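Local structure of glycosyl hydrolase family 10 (4QPW) at residues A[15-25]-A[47-58]. The protein binds xylan chains through this carbohydrate-binding module, one domain of a larger modular enzyme that probably hydrolyses the glycosidic bonds of xylan. Sequence-based numbering, arbitrary orientation.
With XYP (beta-D-xylopyranose), chain B; XYP (beta-D-xylopyranose), chain C.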
loop_
_atom_site.group_PDB
_atom_site.type_symbol
_atom_site.label_atom_id
_atom_site.label_comp_id
_atom_site.label_asym_id
_atom_site.label_seq_id
_atom_site.Cartn_x
_atom_site.Cartn_y
_atom_site.Cartn_z
ATOM N N TYR A 15 -4.675 8.572 -8.924
ATOM C CA TYR A 15 -3.601 7.624 -8.858
ATOM C C TYR A 15 -2.692 7.685 -10.041
ATOM O O TYR A 15 -3.134 7.436 -11.192
ATOM C CB TYR A 15 -4.114 6.161 -8.668
ATOM C CG TYR A 15 -3.042 5.151 -8.441
ATOM C CD1 TYR A 15 -2.358 5.112 -7.230
ATOM C CD2 TYR A 15 -2.652 4.273 -9.394
ATOM C CE1 TYR A 15 -1.365 4.178 -6.954
ATOM C CE2 TYR A 15 -1.669 3.358 -9.175
ATOM C CZ TYR A 15 -1.013 3.299 -7.954
ATOM O OH TYR A 15 -0.024 2.331 -7.794
ATOM N N SER A 16 -1.415 7.967 -9.825
ATOM C CA SER A 16 -0.437 8.068 -10.874
ATOM C C SER A 16 0.835 7.301 -10.542
ATOM O O SER A 16 1.830 7.358 -11.293
ATOM C CB SER A 16 -0.055 9.530 -11.147
ATOM O OG SER A 16 -1.149 10.292 -11.625
ATOM N N PHE A 17 0.899 6.515 -9.472
ATOM C CA PHE A 17 2.142 5.908 -9.025
ATOM C C PHE A 17 2.521 4.654 -9.822
ATOM O O PHE A 17 1.663 4.059 -10.526
ATOM C CB PHE A 17 2.089 5.590 -7.546
ATOM C CG PHE A 17 1.964 6.788 -6.607
ATOM C CD1 PHE A 17 2.775 7.903 -6.755
ATOM C CD2 PHE A 17 1.065 6.766 -5.557
ATOM C CE1 PHE A 17 2.667 8.947 -5.865
ATOM C CE2 PHE A 17 0.986 7.833 -4.678
ATOM C CZ PHE A 17 1.779 8.935 -4.830
ATOM N N TRP A 18 3.752 4.257 -9.705
ATOM C CA TRP A 18 4.269 3.039 -10.355
ATOM C C TRP A 18 3.491 1.824 -9.888
ATOM O O TRP A 18 3.182 1.651 -8.701
ATOM C CB TRP A 18 5.743 2.897 -9.977
ATOM C CG TRP A 18 6.428 1.701 -10.612
ATOM C CD1 TRP A 18 7.144 1.702 -11.764
ATOM C CD2 TRP A 18 6.478 0.364 -10.109
ATOM N NE1 TRP A 18 7.614 0.407 -11.995
ATOM C CE2 TRP A 18 7.216 -0.427 -11.017
ATOM C CE3 TRP A 18 5.945 -0.266 -9.018
ATOM C CZ2 TRP A 18 7.429 -1.803 -10.803
ATOM C CZ3 TRP A 18 6.148 -1.647 -8.841
ATOM C CH2 TRP A 18 6.926 -2.352 -9.729
ATOM N N ASN A 19 3.257 0.916 -10.848
ATOM C CA ASN A 19 2.664 -0.352 -10.544
ATOM C C ASN A 19 3.026 -1.359 -11.614
ATOM O O ASN A 19 3.425 -1.005 -12.739
ATOM C CB ASN A 19 1.203 -0.271 -10.332
ATOM C CG ASN A 19 0.480 0.228 -11.514
ATOM O OD1 ASN A 19 0.040 -0.632 -12.365
ATOM N ND2 ASN A 19 0.383 1.519 -11.781
ATOM N N GLU A 20 2.958 -2.654 -11.269
ATOM C CA GLU A 20 3.333 -3.710 -12.220
ATOM C C GLU A 20 2.463 -4.910 -11.919
ATOM O O GLU A 20 2.590 -5.571 -10.903
ATOM C CB GLU A 20 4.766 -4.064 -12.121
ATOM C CG GLU A 20 5.255 -5.099 -13.168
ATOM C CD GLU A 20 6.737 -5.285 -12.974
ATOM O OE1 GLU A 20 7.148 -5.922 -12.069
ATOM O OE2 GLU A 20 7.567 -4.507 -13.507
ATOM N N VAL A 21 1.619 -5.231 -12.896
ATOM C CA VAL A 21 0.794 -6.469 -12.879
ATOM C C VAL A 21 1.517 -7.459 -13.816
ATOM O O VAL A 21 1.659 -7.160 -15.016
ATOM C CB VAL A 21 -0.599 -6.202 -13.343
ATOM C CG1 VAL A 21 -1.425 -7.488 -13.402
ATOM C CG2 VAL A 21 -1.315 -5.217 -12.459
ATOM N N ASN A 22 2.050 -8.501 -13.271
ATOM C CA ASN A 22 2.649 -9.543 -14.125
ATOM C C ASN A 22 1.642 -10.012 -15.164
ATOM O O ASN A 22 0.483 -10.126 -14.975
ATOM C CB ASN A 22 3.053 -10.706 -13.224
ATOM C CG ASN A 22 3.978 -11.688 -13.913
ATOM O OD1 ASN A 22 3.464 -12.533 -14.709
ATOM N ND2 ASN A 22 5.213 -11.579 -13.738
ATOM N N GLU A 23 2.212 -10.274 -16.359
ATOM C CA GLU A 23 1.417 -10.772 -17.506
ATOM C C GLU A 23 0.569 -11.987 -17.218
ATOM O O GLU A 23 -0.482 -12.116 -17.852
ATOM C CB GLU A 23 2.324 -11.037 -18.727
ATOM C CG GLU A 23 2.854 -9.712 -19.267
ATOM C CD GLU A 23 3.681 -9.880 -20.530
ATOM O OE1 GLU A 23 4.910 -10.039 -20.363
ATOM O OE2 GLU A 23 3.070 -9.908 -21.635
ATOM N N GLU A 24 0.980 -12.778 -16.264
ATOM C CA GLU A 24 0.224 -13.930 -15.869
ATOM C C GLU A 24 -1.214 -13.633 -15.597
ATOM O O GLU A 24 -2.116 -14.458 -15.800
ATOM C CB GLU A 24 0.857 -14.609 -14.638
ATOM C CG GLU A 24 0.268 -15.935 -14.232
ATOM C CD GLU A 24 0.712 -16.404 -12.903
ATOM O OE1 GLU A 24 0.270 -15.826 -11.839
ATOM O OE2 GLU A 24 1.735 -17.135 -12.734
ATOM N N VAL A 25 -1.516 -12.448 -14.953
ATOM C CA VAL A 25 -2.796 -12.097 -14.420
ATOM C C VAL A 25 -3.285 -10.779 -14.956
ATOM O O VAL A 25 -4.171 -10.111 -14.376
ATOM C CB VAL A 25 -2.896 -12.161 -12.871
ATOM C CG1 VAL A 25 -2.803 -13.594 -12.375
ATOM C CG2 VAL A 25 -1.849 -11.271 -12.252
ATOM N N ALA A 47 -5.932 -15.569 -8.477
ATOM C CA ALA A 47 -4.684 -15.384 -7.719
ATOM C C ALA A 47 -3.514 -15.516 -8.600
ATOM O O ALA A 47 -3.465 -16.470 -9.504
ATOM C CB ALA A 47 -4.604 -16.404 -6.603
ATOM N N ALA A 48 -2.495 -14.718 -8.482
ATOM C CA ALA A 48 -1.262 -14.912 -9.173
ATOM C C ALA A 48 -0.490 -16.067 -8.514
ATOM O O ALA A 48 -0.735 -16.413 -7.367
ATOM C CB ALA A 48 -0.406 -13.617 -9.105
ATOM N N SER A 49 0.556 -16.535 -9.174
ATOM C CA SER A 49 1.391 -17.615 -8.586
ATOM C C SER A 49 2.334 -17.130 -7.564
ATOM O O SER A 49 2.893 -17.937 -6.769
ATOM C CB SER A 49 2.154 -18.359 -9.752
ATOM O OG SER A 49 2.919 -17.485 -10.456
ATOM N N GLN A 50 2.675 -15.820 -7.570
ATOM C CA GLN A 50 3.548 -15.206 -6.578
ATOM C C GLN A 50 2.881 -13.920 -6.064
ATOM O O GLN A 50 2.314 -13.152 -6.834
ATOM C CB GLN A 50 4.938 -14.886 -7.130
ATOM C CG GLN A 50 5.607 -16.080 -7.882
ATOM C CD GLN A 50 7.120 -16.113 -7.799
ATOM O OE1 GLN A 50 7.735 -15.755 -6.770
ATOM N NE2 GLN A 50 7.759 -16.493 -8.930
ATOM N N ASN A 51 3.136 -13.606 -4.811
ATOM C CA ASN A 51 2.544 -12.350 -4.271
ATOM C C ASN A 51 3.100 -11.129 -4.968
ATOM O O ASN A 51 2.302 -10.165 -5.131
ATOM C CB ASN A 51 2.686 -12.339 -2.775
ATOM C CG ASN A 51 1.607 -11.473 -2.090
ATOM O OD1 ASN A 51 0.398 -11.615 -2.190
ATOM N ND2 ASN A 51 2.140 -10.454 -1.387
ATOM N N HIS A 52 4.326 -11.062 -5.378
ATOM C CA HIS A 52 4.817 -9.853 -6.015
ATOM C C HIS A 52 4.343 -9.690 -7.423
ATOM O O HIS A 52 4.643 -8.636 -7.995
ATOM C CB HIS A 52 6.333 -9.770 -5.962
ATOM C CG HIS A 52 7.088 -10.702 -6.896
ATOM N ND1 HIS A 52 7.567 -10.368 -8.144
ATOM C CD2 HIS A 52 7.390 -11.986 -6.695
ATOM C CE1 HIS A 52 8.161 -11.457 -8.689
ATOM N NE2 HIS A 52 8.084 -12.417 -7.804
ATOM N N PHE A 53 3.623 -10.669 -7.987
ATOM C CA PHE A 53 3.130 -10.471 -9.323
ATOM C C PHE A 53 2.011 -9.469 -9.430
ATOM O O PHE A 53 1.610 -9.099 -10.524
ATOM C CB PHE A 53 2.618 -11.846 -9.834
ATOM C CG PHE A 53 3.705 -12.744 -10.406
ATOM C CD1 PHE A 53 4.963 -12.568 -10.224
ATOM C CD2 PHE A 53 3.291 -13.835 -11.206
ATOM C CE1 PHE A 53 5.960 -13.459 -10.802
ATOM C CE2 PHE A 53 4.267 -14.735 -11.735
ATOM C CZ PHE A 53 5.541 -14.550 -11.571
ATOM N N ILE A 54 1.430 -8.979 -8.282
ATOM C CA ILE A 54 0.559 -7.787 -8.298
ATOM C C ILE A 54 1.184 -6.827 -7.294
ATOM O O ILE A 54 1.073 -7.075 -6.060
ATOM C CB ILE A 54 -0.843 -8.093 -8.008
ATOM C CG1 ILE A 54 -1.415 -9.144 -8.994
ATOM C CG2 ILE A 54 -1.668 -6.806 -8.066
ATOM C CD1 ILE A 54 -2.820 -9.562 -8.705
ATOM N N GLN A 55 1.939 -5.861 -7.792
ATOM C CA GLN A 55 2.713 -4.932 -6.901
ATOM C C GLN A 55 2.540 -3.529 -7.359
ATOM O O GLN A 55 2.364 -3.245 -8.566
ATOM C CB GLN A 55 4.176 -5.354 -6.821
ATOM C CG GLN A 55 4.921 -5.267 -8.152
ATOM C CD GLN A 55 6.376 -5.627 -8.034
ATOM O OE1 GLN A 55 7.014 -5.454 -6.993
ATOM N NE2 GLN A 55 6.934 -6.197 -9.115
ATOM N N TYR A 56 2.520 -2.591 -6.389
ATOM C CA TYR A 56 2.124 -1.234 -6.695
ATOM C C TYR A 56 2.627 -0.331 -5.590
ATOM O O TYR A 56 2.574 -0.689 -4.407
ATOM C CB TYR A 56 0.586 -1.150 -6.875
ATOM C CG TYR A 56 -0.247 -1.911 -5.892
ATOM C CD1 TYR A 56 -0.499 -3.297 -6.077
ATOM C CD2 TYR A 56 -0.778 -1.351 -4.747
ATOM C CE1 TYR A 56 -1.142 -4.059 -5.159
ATOM C CE2 TYR A 56 -1.469 -2.068 -3.851
ATOM C CZ TYR A 56 -1.661 -3.442 -4.015
ATOM O OH TYR A 56 -2.400 -4.152 -3.093
ATOM N N HIS A 57 3.027 0.863 -5.969
ATOM C CA HIS A 57 3.339 1.874 -4.932
ATOM C C HIS A 57 2.049 2.492 -4.504
ATOM O O HIS A 57 1.187 2.903 -5.317
ATOM C CB HIS A 57 4.231 2.975 -5.493
ATOM C CG HIS A 57 5.616 2.517 -5.857
ATOM N ND1 HIS A 57 6.516 3.413 -6.415
ATOM C CD2 HIS A 57 6.235 1.305 -5.754
ATOM C CE1 HIS A 57 7.642 2.750 -6.663
ATOM N NE2 HIS A 57 7.506 1.491 -6.293
ATOM N N THR A 58 1.864 2.634 -3.191
ATOM C CA THR A 58 0.700 3.353 -2.631
ATOM C C THR A 58 1.052 4.714 -2.113
ATOM O O THR A 58 0.131 5.521 -1.771
ATOM C CB THR A 58 0.027 2.487 -1.552
ATOM O OG1 THR A 58 0.975 2.151 -0.548
ATOM C CG2 THR A 58 -0.606 1.267 -2.102
HETATM C C1 XYP B . 11.431 -3.153 -10.674
HETATM C C2 XYP B . 10.865 -4.186 -11.683
HETATM C C3 XYP B . 10.106 -5.192 -10.848
HETATM C C4 XYP B . 10.868 -5.698 -9.675
HETATM C C5 XYP B . 11.389 -4.553 -8.829
HETATM O O2 XYP B . 10.044 -3.603 -12.684
HETATM O O3 XYP B . 9.664 -6.319 -11.666
HETATM O O4 XYP B . 9.990 -6.485 -8.838
HETATM O O5 XYP B . 12.196 -3.683 -9.654
HETATM C C1 XYP C . 10.630 -7.197 -7.825
HETATM C C2 XYP C . 9.686 -7.328 -6.664
HETATM C C3 XYP C . 10.270 -8.198 -5.561
HETATM C C4 XYP C . 10.698 -9.552 -6.186
HETATM C C5 XYP C . 11.536 -9.297 -7.383
HETATM O O2 XYP C . 9.419 -6.042 -6.104
HETATM O O3 XYP C . 9.271 -8.381 -4.516
HETATM O O4 XYP C . 11.380 -10.279 -5.156
HETATM O O5 XYP C . 10.854 -8.553 -8.372
HETATM O O HOH W 1 5.584 5.646 -7.905
HETATM O O HOH W 2 4.631 -7.625 -10.668
HETATM O O HOH W 3 -2.120 -17.473 -11.676
#
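The amide of Asn22 lies flat over one face of the Phe53 ring: the planes are 6° apart, and Asn22 ND2 sits over the ring centre, 3.6 Å from Phe53 CE1. Asn22 CG, swung opposite its own backbone N (chi1 -166°), lets OD1 accept from Glu24 N at 2.9 Å, closing an Asx turn that fixes the amide's rotation. Gln50 CB sits over the opposite face, toward its rim, while Glu24 OE2 stands at the ring edge. Were Phe53 replaced by an alanine, the Asn22 amide would probably lose its stacking surface and a gap open toward Gln50. Glu24 reaches the loop before strand 54-57 with both carboxylate oxygens: OE1 accepts from Ser49 N, and OE2, through its syn lone pair, from Ser49 OG at 2.6 Å. Strands 19-21 and 54-57 pair antiparallel, axes at 171°, with Glu20 N 2.8 Å from Gln55 O. Strand 19-21 is outermost in a five-stranded sheet that packs with a seven-stranded antiparallel sheet in a beta-sandwich, consistent with a carbohydrate-binding module. On the xylose-carrying face Glu20 and Gln55 lie side by side, joined by a weak, strongly bent hydrogen bond from Gln55 NE2 to Glu20 OE1. The Glu20 carboxylate takes O3 and O2 of one xylose, with Glu20 OE1 2.6 Å from O3; Gln55 spans the linkage, NE2 donating to O4 of that xylose and OE1 accepting from O2 of the next at 2.6 Å. Gln55 CD meets the edge of the Trp18 indole, and Trp18 CB makes a CH-pi contact over the His57 ring face, 4.0 Å from its centroid.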